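Local coordinates for cysteine hydrolase (Pseudomonas syringae pv. phaseolicola 1448A, PDB 3IRV), which probably acts as a hydrolase of the isochorismatase-like cysteine hydrolase family, with no particular substrate assigned, at residues I49-P52 with I53-L57; A109-S112 with D113-I116; Q193-S196 with L197-A201; T210-V213 with I214-E218. All coordinates share one frame; numbering follows the deposited sequence.

Contact 1. Residues I49-P52 with I53-L57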
loop_
_atom_site.group_PDB
_atom_site.type_symbol
_atom_site.label_atom_id
_atom_site.label_comp_id
_atom_site.label_asym_id
_atom_site.label_seq_id
_atom_site.Cartn_x
_atom_site.Cartn_y
_atom_site.Cartn_z
ATOM N N ILE A 49 18.427 10.648 -6.634
ATOM C CA ILE A 49 17.557 10.185 -7.735
ATOM C C ILE A 49 17.237 11.214 -8.817
ATOM O O ILE A 49 16.608 10.874 -9.822
ATOM C CB ILE A 49 16.227 9.538 -7.224
ATOM C CG1 ILE A 49 15.286 10.580 -6.613
ATOM C CG2 ILE A 49 16.540 8.466 -6.197
ATOM C CD1 ILE A 49 13.890 9.969 -6.357
ATOM N N VAL A 50 17.674 12.461 -8.630
ATOM C CA VAL A 50 17.364 13.482 -9.631
ATOM C C VAL A 50 18.005 13.173 -10.990
ATOM O O VAL A 50 17.331 13.227 -12.034
ATOM C CB VAL A 50 17.775 14.880 -9.135
ATOM C CG1 VAL A 50 17.614 15.913 -10.223
ATOM C CG2 VAL A 50 16.945 15.270 -7.889
ATOM N N GLN A 51 19.290 12.822 -10.982
ATOM C CA GLN A 51 19.999 12.512 -12.236
ATOM C C GLN A 51 19.389 11.322 -13.020
ATOM O O GLN A 51 19.112 11.462 -14.220
ATOM C CB GLN A 51 21.489 12.318 -11.933
ATOM C CG GLN A 51 22.401 12.386 -13.128
ATOM C CD GLN A 51 23.867 12.234 -12.718
ATOM O OE1 GLN A 51 24.557 11.310 -13.156
ATOM N NE2 GLN A 51 24.336 13.134 -11.846
ATOM N N PRO A 52 19.174 10.159 -12.357
ATOM C CA PRO A 52 18.505 9.081 -13.104
ATOM C C PRO A 52 17.134 9.468 -13.647
ATOM O O PRO A 52 16.806 9.084 -14.768
ATOM C CB PRO A 52 18.349 7.945 -12.085
ATOM C CG PRO A 52 18.884 8.427 -10.810
ATOM C CD PRO A 52 19.604 9.725 -11.009
ATOM N N ILE A 53 16.344 10.202 -12.862
ATOM C CA ILE A 53 15.049 10.662 -13.388
ATOM C C ILE A 53 15.234 11.584 -14.622
ATOM O O ILE A 53 14.517 11.442 -15.630
ATOM C CB ILE A 53 14.158 11.278 -12.282
ATOM C CG1 ILE A 53 13.842 10.207 -11.225
ATOM C CG2 ILE A 53 12.853 11.805 -12.884
ATOM C CD1 ILE A 53 13.065 10.718 -10.078
ATOM N N GLN A 54 16.217 12.493 -14.579
ATOM C CA GLN A 54 16.463 13.363 -15.744
ATOM C C GLN A 54 16.757 12.542 -17.010
ATOM O O GLN A 54 16.200 12.809 -18.094
ATOM C CB GLN A 54 17.635 14.300 -15.452
ATOM C CG GLN A 54 17.343 15.405 -14.487
ATOM C CD GLN A 54 18.578 16.249 -14.205
ATOM O OE1 GLN A 54 19.695 15.728 -14.130
ATOM N NE2 GLN A 54 18.374 17.558 -14.016
ATOM N N LYS A 55 17.609 11.529 -16.870
ATOM C CA LYS A 55 17.923 10.631 -17.988
ATOM C C LYS A 55 16.676 9.893 -18.475
ATOM O O LYS A 55 16.440 9.778 -19.678
ATOM C CB LYS A 55 19.007 9.631 -17.583
ATOM C CG LYS A 55 20.357 10.258 -17.280
ATOM C CD LYS A 55 21.350 9.156 -16.949
ATOM C CE LYS A 55 22.791 9.645 -17.000
ATOM N NZ LYS A 55 23.151 10.371 -15.757
ATOM N N LEU A 56 15.882 9.408 -17.523
ATOM C CA LEU A 56 14.646 8.705 -17.827
ATOM C C LEU A 56 13.698 9.575 -18.629
ATOM O O LEU A 56 13.148 9.118 -19.652
ATOM C CB LEU A 56 13.950 8.245 -16.540
ATOM C CG LEU A 56 12.581 7.593 -16.743
ATOM C CD1 LEU A 56 12.682 6.289 -17.564
ATOM C CD2 LEU A 56 11.958 7.353 -15.369
ATOM N N LEU A 57 13.505 10.826 -18.183
ATOM C CA LEU A 57 12.537 11.708 -18.848
ATOM C C LEU A 57 13.010 12.087 -20.259
ATOM O O LEU A 57 12.220 12.102 -21.194
ATOM C CB LEU A 57 12.204 12.953 -18.001
ATOM C CG LEU A 57 11.661 12.614 -16.599
ATOM C CD1 LEU A 57 11.183 13.862 -15.861
ATOM C CD2 LEU A 57 10.539 11.566 -16.662
#
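Ile49 and Ile53 lie side by side and point the same way. Their outer methyls meet: Ile49 CD1 is 3.9 Å from Ile53 CD1. Ile49 brings its ethyl branch here by placing CG1 between the backbone N and the carbonyl carbon (chi1 70°). Ile53 places its own CG1 anti to the carbonyl carbon. That branch also passes over the preceding turn, with Ile53 CG1 3.2 Å from Ile49 O.

A more polar pair is Gln51 and Lys55. Their long chains also run alongside each other. Lys55 bends at its last torsion (chi4 80°), and NZ comes to 3.1 Å from Gln51 OE1. Between these two pairs sit Val50 and Gln54. Val50 CG1 touches Gln54 CD at 4.1 Å, and the aliphatic part of Gln54 leans over the Val50 carbonyl. The Gln54 amide itself is held by a hydrogen bond from NE2 to Ala107 O.

Behind the side chains is the first turn of a helix. Ile53 N hydrogen-bonds to Ile49 O, Gln54 N to Val50 O at 2.9 Å, and Lys55 N to Gln51 O. Leu56 N continues the series to Pro52 O. Pro52 stands in the first turn, where its lack of an N-H costs no helical bond.

This is the start of helix 50-62. Ile49 and Ile53 reach neighbouring loops at Met30 and Leu108. Pro52 and Leu56 face helix 210-220. Leu57, one residue on, packs against strands 23-28 and 66-72 of the parallel sheet.

Contact 2. Residues A109-S112 with D113-I116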
loop_
_atom_site.group_PDB
_atom_site.type_symbol
_atom_site.label_atom_id
_atom_site.label_comp_id
_atom_site.label_asym_id
_atom_site.label_seq_id
_atom_site.Cartn_x
_atom_site.Cartn_y
_atom_site.Cartn_z
ATOM N N ALA A 109 11.820 20.214 -14.206
ATOM C CA ALA A 109 10.701 21.072 -14.616
ATOM C C ALA A 109 9.862 20.430 -15.714
ATOM O O ALA A 109 10.399 20.033 -16.743
ATOM C CB ALA A 109 11.216 22.423 -15.089
ATOM N N PRO A 110 8.547 20.281 -15.467
ATOM C CA PRO A 110 7.681 19.721 -16.502
ATOM C C PRO A 110 7.745 20.522 -17.793
ATOM O O PRO A 110 7.870 21.761 -17.769
ATOM C CB PRO A 110 6.277 19.812 -15.872
ATOM C CG PRO A 110 6.559 19.711 -14.367
ATOM C CD PRO A 110 7.804 20.551 -14.216
ATOM N N GLN A 111 7.690 19.797 -18.898
ATOM C CA GLN A 111 7.687 20.397 -20.226
ATOM C C GLN A 111 6.250 20.519 -20.714
ATOM O O GLN A 111 5.339 19.902 -20.133
ATOM C CB GLN A 111 8.552 19.572 -21.180
ATOM C CG GLN A 111 10.023 19.488 -20.742
ATOM C CD GLN A 111 10.691 20.853 -20.628
ATOM O OE1 GLN A 111 10.938 21.517 -21.633
ATOM N NE2 GLN A 111 10.978 21.279 -19.399
ATOM N N SER A 112 6.048 21.310 -21.768
ATOM C CA SER A 112 4.701 21.671 -22.216
ATOM C C SER A 112 3.754 20.507 -22.535
ATOM O O SER A 112 2.564 20.640 -22.273
ATOM C CB SER A 112 4.765 22.655 -23.399
ATOM O OG SER A 112 5.333 22.017 -24.532
ATOM N N ASP A 113 4.269 19.395 -23.072
ATOM C CA ASP A 113 3.453 18.204 -23.392
ATOM C C ASP A 113 3.300 17.213 -22.246
ATOM O O ASP A 113 2.565 16.218 -22.374
ATOM C CB ASP A 113 4.033 17.443 -24.578
ATOM C CG ASP A 113 3.815 18.154 -25.896
ATOM O OD1 ASP A 113 2.958 19.067 -25.965
ATOM O OD2 ASP A 113 4.509 17.788 -26.871
ATOM N N ASP A 114 4.006 17.455 -21.144
ATOM C CA ASP A 114 3.893 16.555 -19.984
ATOM C C ASP A 114 2.559 16.795 -19.292
ATOM O O ASP A 114 1.936 17.845 -19.489
ATOM C CB ASP A 114 5.007 16.825 -18.987
ATOM C CG ASP A 114 6.409 16.524 -19.539
ATOM O OD1 ASP A 114 6.528 15.786 -20.536
ATOM O OD2 ASP A 114 7.386 17.008 -18.931
ATOM N N VAL A 115 2.125 15.812 -18.496
ATOM C CA VAL A 115 0.856 15.897 -17.776
ATOM C C VAL A 115 1.148 16.048 -16.286
ATOM O O VAL A 115 2.045 15.390 -15.752
ATOM C CB VAL A 115 -0.028 14.620 -17.996
ATOM C CG1 VAL A 115 -1.387 14.822 -17.384
ATOM C CG2 VAL A 115 -0.210 14.354 -19.477
ATOM N N ILE A 116 0.409 16.935 -15.623
ATOM C CA ILE A 116 0.539 17.119 -14.184
ATOM C C ILE A 116 -0.784 16.678 -13.541
ATOM O O ILE A 116 -1.850 17.188 -13.902
ATOM C CB ILE A 116 0.907 18.577 -13.817
ATOM C CG1 ILE A 116 2.259 18.942 -14.490
ATOM C CG2 ILE A 116 0.965 18.719 -12.294
ATOM C CD1 ILE A 116 2.697 20.416 -14.291
HETATM O O HOH W 1 3.209 20.101 -18.254
#
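The carboxylate of Asp114 takes the backbone N-H of Gln111 on OD2, at 2.8 Å from Gln111 N. The donor comes from above the carboxylate plane, 52° out of it, in a nearly straight bond. The Gln111 amide stands alongside, its plane turned 69° from that of the carboxylate. At the amide edge NE2 reaches back to Ala109 O at 3.0 Å, with the acceptor in the amide plane. This last bond belongs to one of two deposited conformers of Gln111, so it may be only partly present.

Asp114 places CG beside its own N (chi1 -64°), which turns the carboxylate back over the start of the turn. The return bond runs between backbones, from Asp114 N to Gln111 O at 3.0 Å. Water 1 bridges the same ends, donating to Gln111 O and Asp114 O. OD2 has a second partner, a salt bridge to Arg61, which probably favours the charged form of Asp114. Farther along, Ile116 CD1 packs at 3.9 Å on Pro110 CG, the two side chains crossing at about a right angle.

Gln111 to Asp114 form a type I beta turn. It lies at the surface and leads into strand 115-119, which pairs in parallel with strand 66-72.

Contact 3. Residues Q193-S196 with L197-A201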
loop_
_atom_site.group_PDB
_atom_site.type_symbol
_atom_site.label_atom_id
_atom_site.label_comp_id
_atom_site.label_asym_id
_atom_site.label_seq_id
_atom_site.Cartn_x
_atom_site.Cartn_y
_atom_site.Cartn_z
ATOM N N GLN A 193 13.872 1.006 2.081
ATOM C CA GLN A 193 14.101 0.749 0.663
ATOM C C GLN A 193 14.242 -0.748 0.344
ATOM O O GLN A 193 13.600 -1.231 -0.601
ATOM C CB GLN A 193 15.330 1.523 0.187
ATOM C CG GLN A 193 15.520 1.505 -1.352
ATOM C CD GLN A 193 14.693 2.560 -2.076
ATOM O OE1 GLN A 193 13.892 3.256 -1.467
ATOM N NE2 GLN A 193 14.861 2.641 -3.415
ATOM N N ARG A 194 15.068 -1.457 1.131
ATOM C CA ARG A 194 15.288 -2.898 0.994
ATOM C C ARG A 194 13.958 -3.646 1.079
ATOM O O ARG A 194 13.634 -4.485 0.230
ATOM C CB ARG A 194 16.230 -3.368 2.121
ATOM C CG ARG A 194 16.425 -4.868 2.236
ATOM C CD ARG A 194 17.622 -5.184 3.135
ATOM N NE ARG A 194 17.458 -4.698 4.500
ATOM C CZ ARG A 194 16.961 -5.417 5.511
ATOM N NH1 ARG A 194 16.581 -6.690 5.335
ATOM N NH2 ARG A 194 16.871 -4.868 6.717
ATOM N N ILE A 195 13.181 -3.341 2.111
ATOM C CA ILE A 195 11.911 -4.034 2.313
ATOM C C ILE A 195 10.901 -3.683 1.218
ATOM O O ILE A 195 10.227 -4.569 0.707
ATOM C CB ILE A 195 11.325 -3.763 3.733
ATOM C CG1 ILE A 195 11.931 -4.721 4.771
ATOM C CG2 ILE A 195 9.831 -4.137 3.776
ATOM C CD1 ILE A 195 13.394 -4.695 4.950
ATOM N N SER A 196 10.835 -2.412 0.832
ATOM C CA SER A 196 9.883 -1.984 -0.191
ATOM C C SER A 196 10.169 -2.627 -1.552
ATOM O O SER A 196 9.265 -3.174 -2.198
ATOM C CB SER A 196 9.909 -0.463 -0.339
ATOM O OG SER A 196 8.987 -0.054 -1.329
ATOM N N LEU A 197 11.423 -2.571 -1.993
ATOM C CA LEU A 197 11.749 -3.102 -3.320
ATOM C C LEU A 197 11.531 -4.619 -3.381
ATOM O O LEU A 197 11.048 -5.166 -4.395
ATOM C CB LEU A 197 13.185 -2.733 -3.698
ATOM C CG LEU A 197 13.434 -1.236 -3.867
ATOM C CD1 LEU A 197 14.909 -1.067 -4.226
ATOM C CD2 LEU A 197 12.567 -0.644 -4.989
ATOM N N THR A 198 11.882 -5.295 -2.282
ATOM C CA THR A 198 11.700 -6.753 -2.196
ATOM C C THR A 198 10.185 -7.079 -2.268
ATOM O O THR A 198 9.738 -7.963 -3.031
ATOM C CB THR A 198 12.343 -7.285 -0.894
ATOM O OG1 THR A 198 13.770 -7.075 -0.959
ATOM C CG2 THR A 198 12.077 -8.802 -0.735
ATOM N N THR A 199 9.397 -6.332 -1.504
ATOM C CA THR A 199 7.945 -6.508 -1.510
ATOM C C THR A 199 7.353 -6.257 -2.893
ATOM O O THR A 199 6.550 -7.043 -3.412
ATOM C CB THR A 199 7.306 -5.564 -0.484
ATOM O OG1 THR A 199 7.771 -5.936 0.818
ATOM C CG2 THR A 199 5.764 -5.659 -0.500
ATOM N N ILE A 200 7.775 -5.163 -3.520
ATOM C CA ILE A 200 7.293 -4.895 -4.890
ATOM C C ILE A 200 7.643 -6.037 -5.852
ATOM O O ILE A 200 6.787 -6.485 -6.631
ATOM C CB ILE A 200 7.810 -3.557 -5.425
ATOM C CG1 ILE A 200 7.308 -2.409 -4.545
ATOM C CG2 ILE A 200 7.441 -3.385 -6.923
ATOM C CD1 ILE A 200 8.202 -1.143 -4.693
ATOM N N ALA A 201 8.896 -6.522 -5.796
ATOM C CA ALA A 201 9.309 -7.590 -6.711
ATOM C C ALA A 201 8.569 -8.929 -6.454
ATOM O O ALA A 201 8.396 -9.738 -7.367
ATOM C CB ALA A 201 10.808 -7.789 -6.597
#
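From Gln193 to Ile200 the chain is regular helix, with Leu197 N bonding to Gln193 O at 2.9 Å and Ile200 N to Ser196 O at 2.8 Å. The two threonines between add a side-chain bond to the backbone one. Thr198 OG1 donates to Arg194 O at 2.9 Å, and Thr199 OG1 to Ile195 O at 2.8 Å. In each case hydroxyl and amide N reach the carbonyl oxygen from opposite faces of its plane. The hydroxyls get there because OG1 lies beside the backbone N (chi1 -65° in Thr198), facing the previous turn.

Gln193 bends at chi2, and its NE2 lies 3.8 Å from Leu197 CD1. Its amide is held by hydrogen bonds outside the pair, OE1 to Thr149 and NE2 to Asn174 O and a bound glycerol. Ile200 CD1 packs 3.6 Å from Ser196 OG. The hydrogen bond of that hydroxyl goes to Glu154 OE1, though Ser196 has two deposited conformers.

Helix 189-204 lies at the dimer contact. Ile195 and Leu197 pack on Val187 and Phe184 of the second subunit, and Thr198 and Thr199 on its Tyr179 and Asn150. Turned onto their own helix, the threonine hydroxyls are satisfied locally where buried against the second subunit.

Contact 4. Residues T210-V213 with I214-E218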
loop_
_atom_site.group_PDB
_atom_site.type_symbol
_atom_site.label_atom_id
_atom_site.label_comp_id
_atom_site.label_asym_id
_atom_site.label_seq_id
_atom_site.Cartn_x
_atom_site.Cartn_y
_atom_site.Cartn_z
ATOM N N THR A 210 16.908 2.246 -13.644
ATOM C CA THR A 210 16.628 3.287 -14.626
ATOM C C THR A 210 17.334 3.011 -15.953
ATOM O O THR A 210 16.706 3.081 -17.016
ATOM C CB THR A 210 17.057 4.667 -14.104
ATOM O OG1 THR A 210 16.378 4.917 -12.877
ATOM C CG2 THR A 210 16.686 5.767 -15.085
ATOM N N ALA A 211 18.617 2.648 -15.871
ATOM C CA ALA A 211 19.411 2.386 -17.091
ATOM C C ALA A 211 18.804 1.269 -17.923
ATOM O O ALA A 211 18.693 1.388 -19.141
ATOM C CB ALA A 211 20.867 2.069 -16.754
ATOM N N GLU A 212 18.385 0.187 -17.266
ATOM C CA GLU A 212 17.795 -0.915 -18.037
ATOM C C GLU A 212 16.453 -0.547 -18.632
ATOM O O GLU A 212 16.165 -0.921 -19.773
ATOM C CB GLU A 212 17.699 -2.245 -17.273
ATOM C CG GLU A 212 16.662 -3.275 -17.857
ATOM C CD GLU A 212 16.852 -3.694 -19.356
ATOM O OE1 GLU A 212 17.888 -3.407 -20.020
ATOM O OE2 GLU A 212 15.921 -4.349 -19.878
ATOM N N VAL A 213 15.627 0.199 -17.906
ATOM C CA VAL A 213 14.365 0.610 -18.514
ATOM C C VAL A 213 14.539 1.571 -19.711
ATOM O O VAL A 213 13.810 1.474 -20.703
ATOM C CB VAL A 213 13.358 1.124 -17.439
ATOM C CG1 VAL A 213 13.369 2.624 -17.301
ATOM C CG2 VAL A 213 11.948 0.597 -17.751
ATOM N N ILE A 214 15.532 2.450 -19.630
ATOM C CA ILE A 214 15.880 3.344 -20.741
ATOM C C ILE A 214 16.301 2.526 -21.968
ATOM O O ILE A 214 15.839 2.786 -23.081
ATOM C CB ILE A 214 16.984 4.344 -20.322
ATOM C CG1 ILE A 214 16.400 5.388 -19.347
ATOM C CG2 ILE A 214 17.640 5.017 -21.550
ATOM C CD1 ILE A 214 17.434 6.323 -18.728
ATOM N N ARG A 215 17.132 1.510 -21.757
ATOM C CA ARG A 215 17.572 0.634 -22.854
ATOM C C ARG A 215 16.412 -0.082 -23.511
ATOM O O ARG A 215 16.338 -0.202 -24.742
ATOM C CB ARG A 215 18.571 -0.385 -22.329
ATOM C CG ARG A 215 19.886 0.262 -21.999
ATOM C CD ARG A 215 20.994 -0.738 -21.860
ATOM N NE ARG A 215 21.628 -0.650 -20.549
ATOM C CZ ARG A 215 21.415 -1.534 -19.574
ATOM N NH1 ARG A 215 20.600 -2.589 -19.778
ATOM N NH2 ARG A 215 22.021 -1.360 -18.402
ATOM N N ARG A 216 15.486 -0.530 -22.667
ATOM C CA ARG A 216 14.307 -1.248 -23.104
ATOM C C ARG A 216 13.377 -0.335 -23.902
ATOM O O ARG A 216 12.776 -0.760 -24.895
ATOM C CB ARG A 216 13.593 -1.826 -21.884
ATOM C CG ARG A 216 12.955 -3.153 -22.137
ATOM C CD ARG A 216 12.079 -3.534 -20.967
ATOM N NE ARG A 216 12.843 -4.113 -19.869
ATOM C CZ ARG A 216 12.354 -4.348 -18.657
ATOM N NH1 ARG A 216 13.137 -4.880 -17.728
ATOM N NH2 ARG A 216 11.090 -4.045 -18.369
ATOM N N ILE A 217 13.281 0.931 -23.476
ATOM C CA ILE A 217 12.492 1.939 -24.184
ATOM C C ILE A 217 13.128 2.248 -25.557
ATOM O O ILE A 217 12.436 2.282 -26.589
ATOM C CB ILE A 217 12.373 3.252 -23.352
ATOM C CG1 ILE A 217 11.369 3.075 -22.198
ATOM C CG2 ILE A 217 11.963 4.439 -24.223
ATOM C CD1 ILE A 217 11.384 4.230 -21.179
ATOM N N GLU A 218 14.448 2.449 -25.563
ATOM C CA GLU A 218 15.186 2.756 -26.804
ATOM C C GLU A 218 15.123 1.625 -27.839
ATOM O O GLU A 218 15.042 1.880 -29.042
ATOM C CB GLU A 218 16.638 3.106 -26.480
ATOM C CG GLU A 218 16.792 4.436 -25.767
ATOM C CD GLU A 218 18.179 4.638 -25.162
ATOM O OE1 GLU A 218 18.943 3.657 -25.025
ATOM O OE2 GLU A 218 18.499 5.784 -24.809
HETATM O O HOH W 2 15.581 -6.264 -17.563
#
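Glu212 meets both Arg215 and Arg216, one through each carboxylate oxygen. Its CB is 3.8 Å from Arg215 NH1. CG is anti to the backbone N (chi1 160°) and lies 3.9 Å from Arg216 NH1. A bend at chi2 (57°) then turns the carboxylate forward along the helix. OE1 forms a salt bridge with Arg215 NH1 at 2.8 Å. OE2 forms another with Arg216 NE at 3.1 Å, met on its anti side and 29° out of the carboxylate plane. Water 2 joins OE2 to Arg216 NH1, and both OE2 and the water lie at the edge of that guanidinium.

The Arg215 guanidinium instead lays one face over the helix backbone, with Glu212 CA 3.6 Å above its plane. Arg216 also salt-bridges Glu206. Glu212 and Arg216 each have two deposited conformers, so the network may be partial. On another side of the helix, Thr210 CG2 packs at 3.8 Å on Ile214 CD1, while Thr210 OG1 bonds to Asp172.

Ion pairs spaced i to i+3 and i to i+4 are common on the outer faces of helices. Here they edge the C-terminal helix 210-220, whose Val213 and Ile217 pack on Ile143 of the parallel sheet.

Contacts 1 and 4 touch directly, their centres 12 Å apart. The helices 50-62 and 210-220 lie against each other, with Pro52 O 3.3 Å from Thr210 CG2 and Leu56 CD1 3.7 Å from Val213 CG1. Contact 2 is separate from contact 1, about 6 Å between nearest atoms, and runs into strand 115-119 of the same sheet. Contact 3 lies on the opposite side of the chain's centre from contact 2, about 29 Å between centres, and alone of the four meets the second subunit. It is also beside the bound glycerol, probably from crystallisation, which touches Gln193. Whether that spot marks a substrate pocket is not established.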